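Local atomic coordinates of TBC1 domain family member 22A (Homo sapiens, PDB entry 2QFZ), a protein that probably acts as a GTPase-activating protein for Rab family proteins through its TBC domain, and forms homodimers and binds 14-3-3 proteins. Residues A[110-115]-A[119-124]; A[127-132]-A[156-161]; A[26-31]-A[44-49]; A[38-43]-A[67-72]. One frame throughout, in Å; residues are numbered along the deposited sequence.

How the interactions relate
The four contacts fall into two pairs of an all-helical TBC domain structure. Interactions 1 and 2 touch, with centres 11 Å apart. Ile121 CD1 of the first lies 3.7 Å from Phe130 CE2 of the second, so one apolar layer runs from one contact into the other. Interactions 3 and 4 share helix 40-47, and their centres are 12 Å apart. Phe29 CD1 meets Leu43 CD1 at 4.1 Å between them. The two pairs do not touch. Segment 110-115 holds the aspartate and arginine of what matches the family's IxxDxxR motif, which carries the arginine finger in relatives. The centres of interactions 3 and 4 are 34 and 35 Å from that of interaction 1.

Interaction 1: A[110-115]-A[119-124]; sequences IDIPRM and ALILQP
Ile121 packs against Ile112 and Met115 in a buried, largely apolar contact, where the turn after helix 102-111 meets the short helix 118-121. Ile121 reaches out with both branches. Its CG2 points away from the backbone N, with CG1 turned beside that N (chi1 -61°). CG2 lies against Ile112 O at 3.3 Å and is 4.3 Å from Ile112 CG2. This oxygen also accepts the backbone bond from Met115 N, so the methyl packs on a carbonyl already in use. The other branch ends in CD1, 3.6 Å from Met115 CG. Met115 SD is near the same methyl, at 3.9 Å. The two side chains cross at about a right angle. With an alanine in place of Ile121, both branches beyond CB are gone, which is likely to open a gap beside Ile112 and take away the methyl that Met115 CG and SD rest on. Asp111 and Arg114 match the IxxDxxR motif carrying the arginine finger in relatives. Asp111 OD2 hydrogen-bonds Tyr146 OH and Arg114 touches Gln148, consistent with the YxQ motif of the glutamine finger. Helix 124-140 lies behind Ile112 and Ile121 through Thr127, and helix 150-162 meets Met115 through Asn151 and Thr155.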
# COMPACT_ATOMS: atom_id res chain seq x y z
N ILE A 110 -12.13 11.62 -12.83
CA ILE A 110 -13.30 10.77 -12.60
C ILE A 110 -13.13 9.84 -11.40
O ILE A 110 -14.07 9.64 -10.62
CB ILE A 110 -13.60 9.93 -13.85
CG1 ILE A 110 -14.16 10.85 -14.95
CG2 ILE A 110 -14.59 8.79 -13.53
CD1 ILE A 110 -13.94 10.31 -16.37
N ASP A 111 -11.95 9.27 -11.26
CA ASP A 111 -11.65 8.32 -10.19
C ASP A 111 -11.43 8.97 -8.84
O ASP A 111 -12.00 8.51 -7.86
CB ASP A 111 -10.40 7.50 -10.53
CG ASP A 111 -10.62 6.54 -11.71
OD1 ASP A 111 -11.78 6.35 -12.15
OD2 ASP A 111 -9.61 5.99 -12.19
N ILE A 112 -10.61 10.03 -8.78
CA ILE A 112 -10.24 10.60 -7.48
C ILE A 112 -11.46 11.00 -6.69
O ILE A 112 -11.63 10.50 -5.58
CB ILE A 112 -9.17 11.78 -7.56
CG1 ILE A 112 -7.83 11.26 -8.07
CG2 ILE A 112 -9.00 12.47 -6.20
CD1 ILE A 112 -7.63 9.78 -7.99
N PRO A 113 -12.33 11.88 -7.25
CA PRO A 113 -13.56 12.30 -6.54
C PRO A 113 -14.44 11.23 -5.90
O PRO A 113 -15.12 11.54 -4.93
CB PRO A 113 -14.32 13.05 -7.62
CG PRO A 113 -13.23 13.72 -8.39
CD PRO A 113 -12.20 12.61 -8.52
N ARG A 114 -14.41 10.00 -6.39
CA ARG A 114 -15.28 8.94 -5.88
C ARG A 114 -14.51 7.82 -5.16
O ARG A 114 -15.07 6.73 -4.94
CB ARG A 114 -16.11 8.28 -7.00
CG ARG A 114 -16.35 9.08 -8.31
CD ARG A 114 -16.53 8.12 -9.52
NE ARG A 114 -15.48 7.10 -9.54
CZ ARG A 114 -15.34 6.14 -10.46
NH1 ARG A 114 -14.33 5.26 -10.31
NH2 ARG A 114 -16.16 6.06 -11.52
N MET A 115 -13.25 8.06 -4.81
CA MET A 115 -12.46 7.02 -4.14
C MET A 115 -12.65 7.11 -2.61
O MET A 115 -13.24 8.05 -2.09
CB MET A 115 -10.97 7.07 -4.56
CG MET A 115 -10.14 8.10 -3.86
SD MET A 115 -8.51 8.32 -4.62
CE MET A 115 -7.52 7.23 -3.60
N ALA A 119 -14.54 11.03 3.48
CA ALA A 119 -14.40 12.22 4.33
C ALA A 119 -13.08 12.97 4.05
O ALA A 119 -13.05 14.18 4.04
CB ALA A 119 -14.49 11.83 5.79
N LEU A 120 -12.00 12.22 3.80
CA LEU A 120 -10.70 12.82 3.46
C LEU A 120 -10.71 13.41 2.04
O LEU A 120 -10.38 14.59 1.84
CB LEU A 120 -9.61 11.75 3.61
CG LEU A 120 -8.16 12.09 3.33
CD1 LEU A 120 -7.59 13.00 4.40
CD2 LEU A 120 -7.41 10.78 3.23
N ILE A 121 -11.11 12.59 1.06
CA ILE A 121 -11.07 12.94 -0.35
C ILE A 121 -11.95 14.13 -0.68
O ILE A 121 -11.60 14.95 -1.54
CB ILE A 121 -11.52 11.74 -1.28
CG1 ILE A 121 -10.60 10.53 -1.12
CG2 ILE A 121 -11.52 12.16 -2.75
CD1 ILE A 121 -9.17 10.77 -1.61
N LEU A 122 -13.08 14.24 -0.00
CA LEU A 122 -14.02 15.32 -0.27
C LEU A 122 -13.47 16.68 0.19
O LEU A 122 -13.95 17.71 -0.26
CB LEU A 122 -15.38 15.03 0.37
CG LEU A 122 -16.19 13.93 -0.34
CD1 LEU A 122 -17.42 13.58 0.48
CD2 LEU A 122 -16.56 14.38 -1.76
N GLN A 123 -12.47 16.68 1.08
CA GLN A 123 -11.77 17.93 1.42
C GLN A 123 -11.06 18.42 0.16
O GLN A 123 -10.25 17.70 -0.40
CB GLN A 123 -10.80 17.72 2.58
CG GLN A 123 -11.50 17.34 3.90
CD GLN A 123 -10.54 17.11 5.05
OE1 GLN A 123 -9.55 17.82 5.20
NE2 GLN A 123 -10.83 16.11 5.89
N PRO A 124 -11.38 19.65 -0.31
CA PRO A 124 -11.06 20.05 -1.71
C PRO A 124 -9.56 20.21 -2.01
O PRO A 124 -9.13 20.13 -3.19
CB PRO A 124 -11.77 21.41 -1.86
CG PRO A 124 -12.65 21.58 -0.61
CD PRO A 124 -11.98 20.77 0.45

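Interaction 2: A[127-132]-A[156-161]; sequences TEIFER and PFFVVF
Phe158 reaches from helix 150-162 to Ile129 and Phe130 on helix 124-140. The nearest CA atoms of the two segments, those of Phe130 and Phe158, are 9.0 Å apart. Phe158 CB comes first, and it lies 4.1 Å from Phe130 CE1. CG is anti to the backbone N (chi1 174°), which carries the ring toward helix 124-140. CG meets the same Phe130 CE1 at 3.8 Å. CD2, on one side of the ring, is equally close to it. Phe130 CE1 sits over one face of the Phe158 ring, 3.7 Å above its plane and toward the rim. Across the ring from CD2, CE1 of Phe158 meets Ile129 CD1 at 3.8 Å. The Ile129 and Phe158 side chains as a whole cross at about a right angle.

The two rings form a T-shaped, edge-to-face pair. Their centroids are 5.4 Å apart and their planes stand at 75°. Phe130 offers the edge and Phe158 the face. Phe130 also touches Ile112, and Ile129 touches Glu188 of helix 181-200. Thus the pair lies inside the helical bundle of the TBC domain, and all three side chains are buried. No hydrogen bond joins the two segments. Their cohesion rests on apolar surface and on the weak attraction of an aromatic C-H edge, slightly positive, for the electron-rich face of its neighbour.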
# COMPACT_ATOMS: atom_id res chain seq x y z
N THR A 127 -8.19 16.52 -2.84
CA THR A 127 -8.48 16.08 -4.20
C THR A 127 -7.50 16.64 -5.18
O THR A 127 -7.04 15.93 -6.08
CB THR A 127 -9.95 16.39 -4.62
OG1 THR A 127 -10.84 15.66 -3.76
CG2 THR A 127 -10.22 15.94 -6.02
N GLU A 128 -7.13 17.89 -5.01
CA GLU A 128 -6.15 18.52 -5.89
C GLU A 128 -4.74 17.94 -5.73
O GLU A 128 -4.04 17.81 -6.69
CB GLU A 128 -6.06 20.05 -5.62
N ILE A 129 -4.31 17.66 -4.50
CA ILE A 129 -2.98 17.11 -4.26
C ILE A 129 -2.92 15.74 -4.92
O ILE A 129 -1.99 15.42 -5.64
CB ILE A 129 -2.67 16.95 -2.77
CG1 ILE A 129 -2.51 18.30 -2.11
CG2 ILE A 129 -1.41 16.10 -2.57
CD1 ILE A 129 -2.55 18.22 -0.55
N PHE A 130 -3.95 14.94 -4.66
CA PHE A 130 -4.02 13.55 -5.18
C PHE A 130 -3.92 13.51 -6.67
O PHE A 130 -3.12 12.73 -7.19
CB PHE A 130 -5.31 12.84 -4.70
CG PHE A 130 -5.18 12.17 -3.33
CD1 PHE A 130 -4.65 12.84 -2.26
CD2 PHE A 130 -5.60 10.85 -3.14
CE1 PHE A 130 -4.53 12.22 -1.01
CE2 PHE A 130 -5.48 10.24 -1.90
CZ PHE A 130 -4.94 10.94 -0.84
N GLU A 131 -4.71 14.35 -7.37
CA GLU A 131 -4.67 14.47 -8.86
C GLU A 131 -3.32 14.88 -9.41
O GLU A 131 -2.85 14.38 -10.45
CB GLU A 131 -5.74 15.50 -9.36
CG GLU A 131 -7.16 15.01 -9.22
CD GLU A 131 -8.22 16.04 -9.58
OE1 GLU A 131 -7.86 17.13 -10.08
OE2 GLU A 131 -9.43 15.74 -9.37
N ARG A 132 -2.70 15.83 -8.72
CA ARG A 132 -1.41 16.33 -9.15
C ARG A 132 -0.31 15.31 -9.00
O ARG A 132 0.51 15.13 -9.91
CB ARG A 132 -1.07 17.61 -8.39
CG ARG A 132 0.06 18.37 -9.03
CD ARG A 132 0.08 19.78 -8.56
NE ARG A 132 -0.15 19.87 -7.12
CZ ARG A 132 -0.40 20.99 -6.46
NH1 ARG A 132 -0.43 22.18 -7.09
NH2 ARG A 132 -0.57 20.93 -5.14
N PRO A 156 -2.18 5.78 1.87
CA PRO A 156 -1.46 5.52 3.09
C PRO A 156 -0.24 6.45 3.35
O PRO A 156 -0.04 6.89 4.47
CB PRO A 156 -1.03 4.07 2.93
CG PRO A 156 -2.01 3.54 1.92
CD PRO A 156 -2.15 4.61 0.99
N PHE A 157 0.54 6.75 2.33
CA PHE A 157 1.65 7.69 2.51
C PHE A 157 1.11 9.09 2.98
O PHE A 157 1.61 9.68 3.92
CB PHE A 157 2.44 7.79 1.22
CG PHE A 157 3.13 6.52 0.85
CD1 PHE A 157 4.19 6.06 1.61
CD2 PHE A 157 2.74 5.78 -0.24
CE1 PHE A 157 4.87 4.89 1.28
CE2 PHE A 157 3.41 4.59 -0.57
CZ PHE A 157 4.48 4.16 0.18
N PHE A 158 0.05 9.55 2.37
CA PHE A 158 -0.42 10.90 2.60
C PHE A 158 -0.98 10.99 4.02
O PHE A 158 -0.68 11.93 4.74
CB PHE A 158 -1.46 11.32 1.55
CG PHE A 158 -2.09 12.66 1.83
CD1 PHE A 158 -1.47 13.85 1.38
CD2 PHE A 158 -3.27 12.75 2.58
CE1 PHE A 158 -2.06 15.12 1.67
CE2 PHE A 158 -3.85 13.99 2.89
CZ PHE A 158 -3.25 15.17 2.42
N VAL A 159 -1.78 10.00 4.42
CA VAL A 159 -2.40 10.00 5.73
C VAL A 159 -1.33 9.86 6.82
O VAL A 159 -1.34 10.60 7.78
CB VAL A 159 -3.51 8.92 5.84
CG1 VAL A 159 -3.85 8.64 7.30
CG2 VAL A 159 -4.74 9.37 5.04
N VAL A 160 -0.39 8.94 6.64
CA VAL A 160 0.70 8.78 7.60
C VAL A 160 1.47 10.10 7.75
O VAL A 160 1.66 10.58 8.89
CB VAL A 160 1.61 7.55 7.22
CG1 VAL A 160 2.96 7.56 7.93
CG2 VAL A 160 0.87 6.25 7.53
N PHE A 161 1.87 10.70 6.62
CA PHE A 161 2.68 11.91 6.65
C PHE A 161 1.91 13.15 7.12
O PHE A 161 2.45 13.92 7.88
CB PHE A 161 3.38 12.18 5.30
CG PHE A 161 4.27 11.07 4.82
CD1 PHE A 161 4.86 10.16 5.70
CD2 PHE A 161 4.57 10.97 3.47
CE1 PHE A 161 5.69 9.14 5.22
CE2 PHE A 161 5.41 9.94 2.99
CZ PHE A 161 5.99 9.03 3.89

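Interaction 3: A[26-31]-A[44-49]; sequences LDKFKQ and RRLSWS
Phe29 and Leu46 bring the two helical segments closest, with their CA atoms 7.8 Å apart. Here helix 25-34 packs on helix 40-47, at the N-terminal end of the modelled chain. The Phe29 ring reaches across to the last part of helix 40-47. Its CZ lies 3.9 Å from Leu46 CB and 3.8 Å from Leu46 O. Leu46 CD1 lies over one face of the ring, 4.3 Å above its plane and toward the rim. The two side chains slide past each other in opposite directions. Leu46 CD1 also lies 4.0 Å from Lys28 CB. It sits in the corner formed by the ring face and the start of the lysine; CG anti to the carbonyl carbon (chi1 -83°) carries it there. Ser47 OG is in the ring plane, at the edge, 3.6 Å from Phe29 CE1. The hydroxyl has its own hydrogen bond with Leu43 O, one turn back in the helix. The ring continues onto Pro52, Val55 and Thr59, so it also joins the N-terminal helix to helix 56-63. No hydrogen bond crosses between the segments. The contact is mainly apolar, and the weakly positive C-H edge of the ring is turned toward Ser47 OG, a fit that is probably mildly favourable.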
# COMPACT_ATOMS: atom_id res chain seq x y z
N LEU A 26 8.83 2.37 21.82
CA LEU A 26 8.96 3.72 21.24
C LEU A 26 10.37 4.31 21.47
O LEU A 26 11.01 4.83 20.52
CB LEU A 26 7.88 4.64 21.82
CG LEU A 26 7.81 6.07 21.26
CD1 LEU A 26 7.55 6.04 19.71
CD2 LEU A 26 6.74 6.90 22.01
N ASP A 27 10.86 4.23 22.71
CA ASP A 27 12.25 4.59 23.04
C ASP A 27 13.31 3.81 22.23
O ASP A 27 14.35 4.33 21.94
CB ASP A 27 12.52 4.40 24.55
N LYS A 28 13.02 2.57 21.84
CA LYS A 28 13.95 1.81 20.98
C LYS A 28 13.98 2.35 19.54
O LYS A 28 15.04 2.53 18.96
CB LYS A 28 13.59 0.31 21.00
CG LYS A 28 14.75 -0.63 21.26
CD LYS A 28 14.42 -1.66 22.35
CE LYS A 28 13.25 -2.57 21.99
NZ LYS A 28 12.59 -3.13 23.21
N PHE A 29 12.80 2.58 18.96
CA PHE A 29 12.69 3.23 17.64
C PHE A 29 13.41 4.58 17.62
O PHE A 29 14.24 4.84 16.74
CB PHE A 29 11.21 3.46 17.27
CG PHE A 29 10.57 2.27 16.67
CD1 PHE A 29 10.66 2.04 15.30
CD2 PHE A 29 9.95 1.34 17.47
CE1 PHE A 29 10.08 0.92 14.75
CE2 PHE A 29 9.38 0.19 16.90
CZ PHE A 29 9.44 0.00 15.56
N LYS A 30 13.12 5.41 18.61
CA LYS A 30 13.69 6.77 18.67
C LYS A 30 15.21 6.72 18.76
O LYS A 30 15.90 7.51 18.13
CB LYS A 30 13.11 7.55 19.84
CG LYS A 30 11.68 7.94 19.63
CD LYS A 30 11.13 8.78 20.79
N GLN A 31 15.73 5.75 19.52
CA GLN A 31 17.15 5.60 19.66
C GLN A 31 17.80 5.18 18.35
O GLN A 31 18.83 5.75 17.98
CB GLN A 31 17.50 4.62 20.77
CG GLN A 31 18.81 4.98 21.45
CD GLN A 31 19.21 3.99 22.50
OE1 GLN A 31 18.37 3.36 23.15
NE2 GLN A 31 20.53 3.86 22.70
N ARG A 44 14.29 -2.52 10.47
CA ARG A 44 13.41 -3.51 9.77
C ARG A 44 12.92 -4.61 10.66
O ARG A 44 11.73 -4.91 10.64
CB ARG A 44 14.12 -4.19 8.60
CG ARG A 44 14.28 -3.32 7.44
CD ARG A 44 14.88 -4.03 6.27
NE ARG A 44 15.41 -3.05 5.35
CZ ARG A 44 16.69 -2.71 5.26
NH1 ARG A 44 17.62 -3.32 6.00
NH2 ARG A 44 17.06 -1.77 4.38
N ARG A 45 13.83 -5.22 11.43
CA ARG A 45 13.45 -6.27 12.39
C ARG A 45 12.47 -5.76 13.45
O ARG A 45 11.59 -6.49 13.89
CB ARG A 45 14.70 -6.89 13.03
CG ARG A 45 14.43 -7.75 14.23
N LEU A 46 12.61 -4.49 13.86
CA LEU A 46 11.67 -3.93 14.83
C LEU A 46 10.33 -3.56 14.16
O LEU A 46 9.28 -3.74 14.73
CB LEU A 46 12.22 -2.70 15.54
CG LEU A 46 13.15 -2.88 16.74
CD1 LEU A 46 13.25 -1.55 17.45
CD2 LEU A 46 12.67 -3.96 17.68
N SER A 47 10.40 -3.03 12.96
CA SER A 47 9.21 -2.52 12.24
C SER A 47 8.24 -3.65 11.81
O SER A 47 7.03 -3.41 11.56
CB SER A 47 9.70 -1.73 11.03
OG SER A 47 10.40 -0.56 11.43
N TRP A 48 8.76 -4.88 11.73
CA TRP A 48 8.00 -6.04 11.24
C TRP A 48 6.78 -6.20 12.09
O TRP A 48 5.72 -6.47 11.58
CB TRP A 48 8.85 -7.32 11.24
CG TRP A 48 8.32 -8.44 10.33
CD1 TRP A 48 8.77 -8.75 9.08
CD2 TRP A 48 7.26 -9.34 10.61
NE1 TRP A 48 8.06 -9.79 8.58
CE2 TRP A 48 7.12 -10.18 9.50
CE3 TRP A 48 6.39 -9.52 11.69
CZ2 TRP A 48 6.16 -11.20 9.43
CZ3 TRP A 48 5.42 -10.56 11.62
CH2 TRP A 48 5.31 -11.36 10.49
N SER A 49 6.93 -5.99 13.39
CA SER A 49 5.88 -6.19 14.34
C SER A 49 5.02 -4.96 14.52
O SER A 49 4.20 -4.91 15.43
CB SER A 49 6.48 -6.69 15.67
OG SER A 49 7.30 -7.87 15.46

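Interaction 4: A[38-43]-A[67-72]; sequences TDLEEL and LPANVD
Thr38 and Ala69 make the one hydrogen bond between these segments. Thr38 N donates to Ala69 O at 3.1 Å, with an N-H...O angle of 150°. The donor stands above the carbonyl plane, 50° out of it. The same oxygen also accepts from Arg74 NH2, so two donors grip it. Thr38 OG1 is 3.5 Å from Ala69 O but bonds elsewhere, to Leu32 O and to Arg74 NH2. The hydroxyl is turned beside the backbone N (chi1 -58°), on the side of Ala69 O. Arg74 thereby ties the threonine and the loop carbonyl together. A further backbone bond joins Val71 to Pro36, just before the segment 38-43.

Within 38-43 the polar atoms form a helix N-cap. Asp39 precedes helix 40-47, and its OD1 accepts weak bonds from Glu41 N and Glu42 N. The cap carries no contact to the loop 67-72, but it caps the start of helix 40-47, right after Thr38. The loop belongs to the TBC domain and leads from helix 56-63 to helix 74-91, so the contact ties this connection to the beginning of helix 40-47. In the loop, Asn70 OD1 accepts a weak bond from Asp72 N, as in an Asx turn.

The remaining contacts are few and centre on the alanine methyl. Ala69 CB points toward 38-43 and makes a van der Waals contact with a carbonyl oxygen, Thr38 O, at 3.6 Å. The apolar partner is Leu40 CD1, which meets Ala69 CB at 4.2 Å. Leu40 also touches Leu62 of helix 56-63.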
# COMPACT_ATOMS: atom_id res chain seq x y z
N THR A 38 21.92 5.23 11.43
CA THR A 38 20.87 4.25 11.77
C THR A 38 21.07 2.85 11.14
O THR A 38 21.25 2.72 9.91
CB THR A 38 19.50 4.79 11.32
OG1 THR A 38 19.27 6.06 11.96
CG2 THR A 38 18.37 3.79 11.62
N ASP A 39 21.02 1.82 11.99
CA ASP A 39 21.15 0.44 11.52
C ASP A 39 19.79 0.01 10.95
O ASP A 39 18.91 -0.33 11.70
CB ASP A 39 21.59 -0.48 12.68
CG ASP A 39 21.82 -1.97 12.24
OD1 ASP A 39 21.47 -2.34 11.11
OD2 ASP A 39 22.37 -2.75 13.06
N LEU A 40 19.67 0.00 9.62
CA LEU A 40 18.38 -0.25 8.93
C LEU A 40 17.93 -1.73 9.03
O LEU A 40 16.73 -2.02 8.97
CB LEU A 40 18.41 0.21 7.47
CG LEU A 40 18.68 1.69 7.19
CD1 LEU A 40 18.90 1.93 5.70
CD2 LEU A 40 17.56 2.58 7.75
N GLU A 41 18.90 -2.64 9.22
CA GLU A 41 18.62 -4.05 9.50
C GLU A 41 17.84 -4.17 10.79
O GLU A 41 16.74 -4.75 10.82
CB GLU A 41 19.92 -4.88 9.59
CG GLU A 41 19.73 -6.31 10.15
N GLU A 42 18.40 -3.58 11.86
CA GLU A 42 17.72 -3.51 13.13
C GLU A 42 16.38 -2.77 13.10
O GLU A 42 15.45 -3.19 13.75
CB GLU A 42 18.63 -2.89 14.23
CG GLU A 42 19.58 -3.86 14.88
CD GLU A 42 18.96 -5.24 15.09
OE1 GLU A 42 18.07 -5.37 15.96
OE2 GLU A 42 19.35 -6.18 14.35
N LEU A 43 16.29 -1.67 12.38
CA LEU A 43 15.00 -0.95 12.23
C LEU A 43 13.92 -1.83 11.56
O LEU A 43 12.78 -1.85 12.04
CB LEU A 43 15.19 0.32 11.40
CG LEU A 43 14.05 1.33 11.32
CD1 LEU A 43 13.78 1.94 12.70
CD2 LEU A 43 14.36 2.42 10.25
N LEU A 67 14.99 8.85 2.71
CA LEU A 67 15.95 9.55 3.48
C LEU A 67 17.10 8.61 3.84
O LEU A 67 16.87 7.42 4.07
CB LEU A 67 15.33 10.14 4.73
CG LEU A 67 14.39 11.33 4.50
CD1 LEU A 67 13.98 11.91 5.82
CD2 LEU A 67 14.99 12.40 3.60
N PRO A 68 18.32 9.16 3.88
CA PRO A 68 19.56 8.45 4.25
C PRO A 68 19.62 8.06 5.71
O PRO A 68 19.04 8.76 6.56
CB PRO A 68 20.66 9.45 3.90
CG PRO A 68 20.00 10.78 3.85
CD PRO A 68 18.58 10.56 3.49
N ALA A 69 20.31 6.94 5.97
CA ALA A 69 20.56 6.42 7.30
C ALA A 69 21.40 7.39 8.15
O ALA A 69 21.22 7.47 9.37
CB ALA A 69 21.26 5.07 7.21
N ASN A 70 22.31 8.11 7.49
CA ASN A 70 23.15 9.09 8.18
C ASN A 70 22.37 10.37 8.55
O ASN A 70 21.85 11.10 7.67
CB ASN A 70 24.39 9.44 7.35
CG ASN A 70 25.36 10.31 8.14
OD1 ASN A 70 25.23 11.51 8.13
ND2 ASN A 70 26.24 9.69 8.94
N VAL A 71 22.27 10.63 9.85
CA VAL A 71 21.35 11.65 10.36
C VAL A 71 21.70 13.03 9.81
O VAL A 71 20.81 13.78 9.45
CB VAL A 71 21.35 11.70 11.92
CG1 VAL A 71 20.46 12.87 12.43
CG2 VAL A 71 20.89 10.40 12.47
N ASP A 72 22.99 13.37 9.74
CA ASP A 72 23.38 14.72 9.31
C ASP A 72 23.15 14.98 7.83
O ASP A 72 23.05 16.12 7.43
CB ASP A 72 24.82 15.10 9.69
CG ASP A 72 25.06 16.62 9.66
OD1 ASP A 72 24.33 17.37 10.35
OD2 ASP A 72 25.97 17.08 8.93